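Local coordinates for putative uncharacterized protein F9E10.5 (PDB 3AG7), which is required for chloroplast photorelocation movement under low blue light and in darkness, a role that depends on the co-chaperone activity of its J domain, at residues G24-T32 / V46-V57. Numbering follows the deposited sequence. Where two conformers were deposited one is given.
Sequences GNIRSLLST and VPLMDMIEGNAV
R27 reaches out from helix 26-30 and grips two consecutive carbonyls just ahead of helix 54-68. Its chain is extended from CG to NE (chi3 180°), which carries the guanidinium past the M51 side chain to the backbone beyond. NE donates to M51 O at 2.8 Å, almost in line with that carbonyl, and NH2 donates to I52 O at 2.9 Å; both oxygens sit at the edge of the guanidinium, close to its plane, so the pair of bonds fixes its rotation. V57 CG2 lies over one face, 3.6 Å from NE.

Beneath the polar grip the contact is apolar. The M51 chain bends at its thioether (chi3 67°), bringing CE to 3.8 Å from L30 CB and against the backbone N of S31, while SD lies alongside R27 CB. V57 CG1 meets I26 CG2 at 3.7 Å. In this auxilin-like J domain, the contact joins the short helix 26-30 to the start of helix 54-68, one of the two long helices of the J-domain hairpin; F100 of the other, helix 80-100, touches both I26 and V57.

Near V46 the two segments meet through the backbone and a water. The water donates to L30 O and accepts from V46 N, and S31 CA makes a CA-H...O contact of 3.4 Å with V46 O. The side chain of S31 has two roles: L48 CD2 packs against its CB and OG, and OG turns back to donate to R27 O, 2.7 Å away. R27 O also accepts the helical bond from S31 N, which comes from the opposite face of the carbonyl plane.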
ATOM      1  N   GLY A  24       4.879  -6.601   7.587  1.00 13.31           N
ATOM      2  CA  GLY A  24       5.876  -6.056   8.473  1.00 13.34           C
ATOM      3  C   GLY A  24       7.148  -5.574   7.796  1.00 11.15           C
ATOM      4  O   GLY A  24       8.022  -5.051   8.454  1.00 13.61           O
ATOM      5  N   ASN A  25       7.263  -5.804   6.488  1.00 10.85           N
ATOM      6  CA  ASN A  25       8.496  -5.481   5.776  1.00 11.64           C
ATOM      7  C   ASN A  25       8.273  -4.377   4.768  1.00  9.73           C
ATOM      8  O   ASN A  25       7.658  -4.608   3.734  1.00 10.91           O
ATOM      9  CB  ASN A  25       9.052  -6.718   5.064  1.00 11.03           C
ATOM     10  CG  ASN A  25      10.389  -6.437   4.437  1.00 15.58           C
ATOM     11  OD1 ASN A  25      10.509  -5.507   3.654  1.00 10.70           O
ATOM     12  ND2 ASN A  25      11.420  -7.170   4.854  1.00 14.40           N
ATOM     13  N   ILE A  26       8.785  -3.175   5.051  1.00  9.69           N
ATOM     14  CA  ILE A  26       8.298  -2.006   4.305  1.00 10.13           C
ATOM     15  C   ILE A  26       8.783  -2.065   2.867  1.00 10.08           C
ATOM     16  O   ILE A  26       8.069  -1.663   1.941  1.00  7.83           O
ATOM     17  CB  ILE A  26       8.708  -0.654   4.971  1.00  9.49           C
ATOM     18  CG1 ILE A  26       7.988   0.559   4.349  1.00 12.18           C
ATOM     19  CG2 ILE A  26      10.228  -0.415   4.818  1.00 10.15           C
ATOM     20  CD1 ILE A  26       6.465   0.485   4.308  1.00 13.51           C
ATOM     21  N   ARG A  27       9.995  -2.560   2.669  1.00 10.22           N
ATOM     22  CA  ARG A  27      10.505  -2.653   1.302  1.00 10.06           C
ATOM     23  C   ARG A  27       9.761  -3.709   0.489  1.00 11.04           C
ATOM     24  O   ARG A  27       9.541  -3.552  -0.725  1.00 11.00           O
ATOM     25  CB  ARG A  27      11.988  -2.984   1.335  1.00  9.02           C
ATOM     26  CG  ARG A  27      12.824  -1.859   1.872  1.00  8.95           C
ATOM     27  CD  ARG A  27      14.266  -2.337   1.964  1.00  8.49           C
ATOM     28  NE  ARG A  27      15.169  -1.301   2.479  1.00 10.20           N
ATOM     29  CZ  ARG A  27      15.500  -1.170   3.760  1.00 12.48           C
ATOM     30  NH1 ARG A  27      14.913  -1.920   4.692  1.00 11.77           N
ATOM     31  NH2 ARG A  27      16.377  -0.236   4.133  1.00 15.73           N
ATOM     32  N   SER A  28       9.399  -4.818   1.131  1.00  9.95           N
ATOM     33  CA  SER A  28       8.632  -5.870   0.413  1.00  9.73           C
ATOM     34  C   SER A  28       7.292  -5.337  -0.116  1.00 10.09           C
ATOM     35  O   SER A  28       6.881  -5.666  -1.247  1.00 10.34           O
ATOM     36  CB  SER A  28       8.358  -7.068   1.329  1.00 11.47           C
ATOM     37  OG  SER A  28       9.558  -7.776   1.663  1.00 10.38           O
ATOM     38  N   LEU A  29       6.627  -4.533   0.705  1.00 11.50           N
ATOM     39  CA  LEU A  29       5.344  -3.903   0.308  1.00  9.30           C
ATOM     40  C   LEU A  29       5.578  -2.795  -0.714  1.00  8.75           C
ATOM     41  O   LEU A  29       4.964  -2.810  -1.774  1.00  9.87           O
ATOM     42  CB  LEU A  29       4.622  -3.325   1.514  1.00  9.53           C
ATOM     43  CG  LEU A  29       4.273  -4.336   2.620  1.00 11.33           C
ATOM     44  CD1 LEU A  29       3.743  -3.580   3.845  1.00 11.71           C
ATOM     45  CD2 LEU A  29       3.266  -5.440   2.133  1.00 10.23           C
ATOM     46  N   LEU A  30       6.485  -1.870  -0.422  1.00  9.14           N
ATOM     47  CA  LEU A  30       6.731  -0.727  -1.341  1.00  7.57           C
ATOM     48  C   LEU A  30       7.194  -1.158  -2.760  1.00  9.31           C
ATOM     49  O   LEU A  30       6.745  -0.587  -3.762  1.00  9.51           O
ATOM     50  CB  LEU A  30       7.745   0.273  -0.766  1.00 10.35           C
ATOM     51  CG  LEU A  30       7.331   1.061   0.483  1.00  9.13           C
ATOM     52  CD1 LEU A  30       8.570   1.826   1.073  1.00 11.82           C
ATOM     53  CD2 LEU A  30       6.156   2.001   0.147  1.00 14.42           C
ATOM     54  N   SER A  31       8.080  -2.142  -2.820  1.00  8.78           N
ATOM     55  CA  SER A  31       8.660  -2.634  -4.066  1.00 10.53           C
ATOM     56  C   SER A  31       7.644  -3.437  -4.918  1.00 11.15           C
ATOM     57  O   SER A  31       7.948  -3.813  -6.067  1.00 10.63           O
ATOM     58  CB  SER A  31       9.921  -3.487  -3.801  1.00  9.17           C
ATOM     59  OG  SER A  31       9.568  -4.688  -3.159  1.00 10.65           O
ATOM     60  N   THR A  32       6.478  -3.722  -4.355  1.00  8.33           N
ATOM     61  CA  THR A  32       5.453  -4.517  -5.052  1.00  9.79           C
ATOM     62  C   THR A  32       4.049  -3.867  -5.088  1.00 10.80           C
ATOM     63  O   THR A  32       3.085  -4.505  -5.520  1.00 11.12           O
ATOM     64  CB  THR A  32       5.286  -5.939  -4.452  1.00 10.64           C
ATOM     65  OG1 THR A  32       4.845  -5.864  -3.074  1.00 12.60           O
ATOM     66  CG2 THR A  32       6.580  -6.745  -4.593  1.00 12.80           C
ATOM     67  N   VAL A  46       9.108   0.981  -7.910  1.00 12.84           N
ATOM     68  CA  VAL A  46      10.384   1.313  -7.275  1.00 14.73           C
ATOM     69  C   VAL A  46      11.047  -0.023  -6.944  1.00 14.76           C
ATOM     70  O   VAL A  46      10.507  -0.762  -6.143  1.00 15.34           O
ATOM     71  CB  VAL A  46      10.240   2.195  -5.939  1.00 14.64           C
ATOM     72  CG1 VAL A  46      11.631   2.624  -5.442  1.00 12.77           C
ATOM     73  CG2 VAL A  46       9.342   3.428  -6.103  1.00 20.21           C
ATOM     74  N   PRO A  47      12.200  -0.351  -7.576  1.00 13.36           N
ATOM     75  CA  PRO A  47      12.912  -1.623  -7.381  1.00 14.28           C
ATOM     76  C   PRO A  47      13.629  -1.625  -6.035  1.00 14.22           C
ATOM     77  O   PRO A  47      13.837  -0.553  -5.465  1.00 13.96           O
ATOM     78  CB  PRO A  47      13.948  -1.612  -8.510  1.00 14.40           C
ATOM     79  CG  PRO A  47      14.186  -0.150  -8.775  1.00 14.73           C
ATOM     80  CD  PRO A  47      12.906   0.548  -8.512  1.00 14.93           C
ATOM     81  N   LEU A  48      13.991  -2.791  -5.515  1.00 13.14           N
ATOM     82  CA  LEU A  48      14.674  -2.845  -4.224  1.00 12.05           C
ATOM     83  C   LEU A  48      15.942  -1.962  -4.215  1.00 12.45           C
ATOM     84  O   LEU A  48      16.271  -1.364  -3.200  1.00 12.14           O
ATOM     85  CB  LEU A  48      15.028  -4.286  -3.862  1.00 11.83           C
ATOM     86  CG  LEU A  48      13.906  -5.268  -3.444  1.00 11.68           C
ATOM     87  CD1 LEU A  48      14.405  -6.725  -3.325  1.00 14.38           C
ATOM     88  CD2 LEU A  48      13.212  -4.834  -2.104  1.00 12.87           C
ATOM     89  N   MET A  49      16.637  -1.874  -5.351  1.00 12.04           N
ATOM     90  CA  MET A  49      17.888  -1.164  -5.391  1.00 12.99           C
ATOM     91  C   MET A  49      17.715   0.340  -5.239  1.00 12.29           C
ATOM     92  O   MET A  49      18.695   1.022  -4.968  1.00 13.39           O
ATOM     93  CB  MET A  49      18.641  -1.507  -6.678  1.00 14.53           C
ATOM     94  CG  MET A  49      19.209  -2.946  -6.610  1.00 15.03           C
ATOM     95  SD  MET A  49      20.697  -3.069  -5.569  1.00 17.51           S
ATOM     96  CE  MET A  49      21.897  -2.239  -6.583  1.00 16.09           C
ATOM     97  N   ASP A  50      16.487   0.842  -5.411  1.00 11.85           N
ATOM     98  CA  ASP A  50      16.206   2.258  -5.228  1.00 11.19           C
ATOM     99  C   ASP A  50      15.607   2.586  -3.856  1.00 11.47           C
ATOM    100  O   ASP A  50      15.184   3.715  -3.606  1.00 12.35           O
ATOM    101  CB  ASP A  50      15.279   2.799  -6.322  1.00 13.96           C
ATOM    102  CG  ASP A  50      15.932   2.865  -7.685  1.00 17.53           C
ATOM    103  OD1 ASP A  50      17.176   2.791  -7.786  1.00 17.24           O
ATOM    104  OD2 ASP A  50      15.172   3.039  -8.655  1.00 17.77           O
ATOM    105  N   MET A  51      15.611   1.616  -2.953  1.00 11.55           N
ATOM    106  CA  MET A  51      15.076   1.823  -1.602  1.00 11.83           C
ATOM    107  C   MET A  51      15.981   1.146  -0.581  1.00 13.55           C
ATOM    108  O   MET A  51      15.528   0.372   0.288  1.00 12.96           O
ATOM    109  CB  MET A  51      13.612   1.339  -1.505  1.00 10.80           C
ATOM    110  CG  MET A  51      13.410  -0.136  -1.848  1.00 12.25           C
ATOM    111  SD  MET A  51      11.691  -0.686  -1.634  1.00 16.92           S
ATOM    112  CE  MET A  51      10.868   0.235  -2.910  1.00 15.29           C
ATOM    113  N   ILE A  52      17.282   1.394  -0.744  1.00 12.23           N
ATOM    114  CA  ILE A  52      18.321   0.765   0.098  1.00 13.75           C
ATOM    115  C   ILE A  52      18.568   1.629   1.341  1.00 13.24           C
ATOM    116  O   ILE A  52      18.300   1.197   2.485  1.00 13.86           O
ATOM    117  CB  ILE A  52      19.663   0.588  -0.694  1.00 15.04           C
ATOM    118  CG1 ILE A  52      19.483  -0.394  -1.880  1.00 16.06           C
ATOM    119  CG2 ILE A  52      20.743   0.086   0.256  1.00 14.39           C
ATOM    120  CD1 ILE A  52      19.115  -1.844  -1.476  1.00 15.95           C
ATOM    121  N   GLU A  53      19.006   2.871   1.128  1.00 13.61           N
ATOM    122  CA  GLU A  53      19.353   3.723   2.257  1.00 13.62           C
ATOM    123  C   GLU A  53      18.098   4.266   2.906  1.00 14.35           C
ATOM    124  O   GLU A  53      17.027   4.293   2.279  1.00 13.91           O
ATOM    125  CB  GLU A  53      20.313   4.855   1.877  1.00 13.39           C
ATOM    126  CG  GLU A  53      19.699   6.034   1.127  1.00 12.03           C
ATOM    127  CD  GLU A  53      19.560   5.785  -0.356  1.00 19.91           C
ATOM    128  OE1 GLU A  53      19.231   6.763  -1.084  1.00 21.03           O
ATOM    129  OE2 GLU A  53      19.780   4.626  -0.799  1.00 20.44           O
ATOM    130  N   GLY A  54      18.237   4.694   4.156  1.00 14.66           N
ATOM    131  CA  GLY A  54      17.098   5.210   4.929  1.00 14.85           C
ATOM    132  C   GLY A  54      16.263   6.276   4.228  1.00 14.59           C
ATOM    133  O   GLY A  54      15.030   6.150   4.180  1.00 15.91           O
ATOM    134  N   ASN A  55      16.894   7.323   3.677  1.00 14.25           N
ATOM    135  CA  ASN A  55      16.084   8.379   3.079  0.50 12.97           C
ATOM    136  C   ASN A  55      15.321   7.922   1.849  1.00 12.82           C
ATOM    137  O   ASN A  55      14.267   8.472   1.570  1.00 11.94           O
ATOM    138  CB  ASN A  55      16.834   9.688   2.780  0.50 13.57           C
ATOM    139  CG  ASN A  55      15.943  10.714   2.060  0.50 14.37           C
ATOM    140  OD1 ASN A  55      14.870  11.095   2.567  0.50 14.06           O
ATOM    141  ND2 ASN A  55      16.353  11.119   0.841  0.50 12.99           N
ATOM    142  N   ALA A  56      15.839   6.913   1.138  1.00 11.45           N
ATOM    143  CA  ALA A  56      15.142   6.362  -0.047  1.00 11.94           C
ATOM    144  C   ALA A  56      13.882   5.627   0.391  1.00 10.37           C
ATOM    145  O   ALA A  56      12.813   5.751  -0.240  1.00 10.72           O
ATOM    146  CB  ALA A  56      16.048   5.437  -0.803  1.00 13.14           C
ATOM    147  N   VAL A  57      13.995   4.902   1.498  1.00 10.54           N
ATOM    148  CA  VAL A  57      12.814   4.203   2.052  1.00 10.17           C
ATOM    149  C   VAL A  57      11.771   5.249   2.436  1.00  9.83           C
ATOM    150  O   VAL A  57      10.600   5.119   2.087  1.00  9.83           O
ATOM    151  CB  VAL A  57      13.160   3.300   3.218  1.00  9.83           C
ATOM    152  CG1 VAL A  57      11.880   2.683   3.798  1.00 11.11           C
ATOM    153  CG2 VAL A  57      14.135   2.188   2.739  1.00 13.23           C
TER
HETATM  154  O   HOH W   1       6.958  -0.471  -6.449  1.00 10.19           O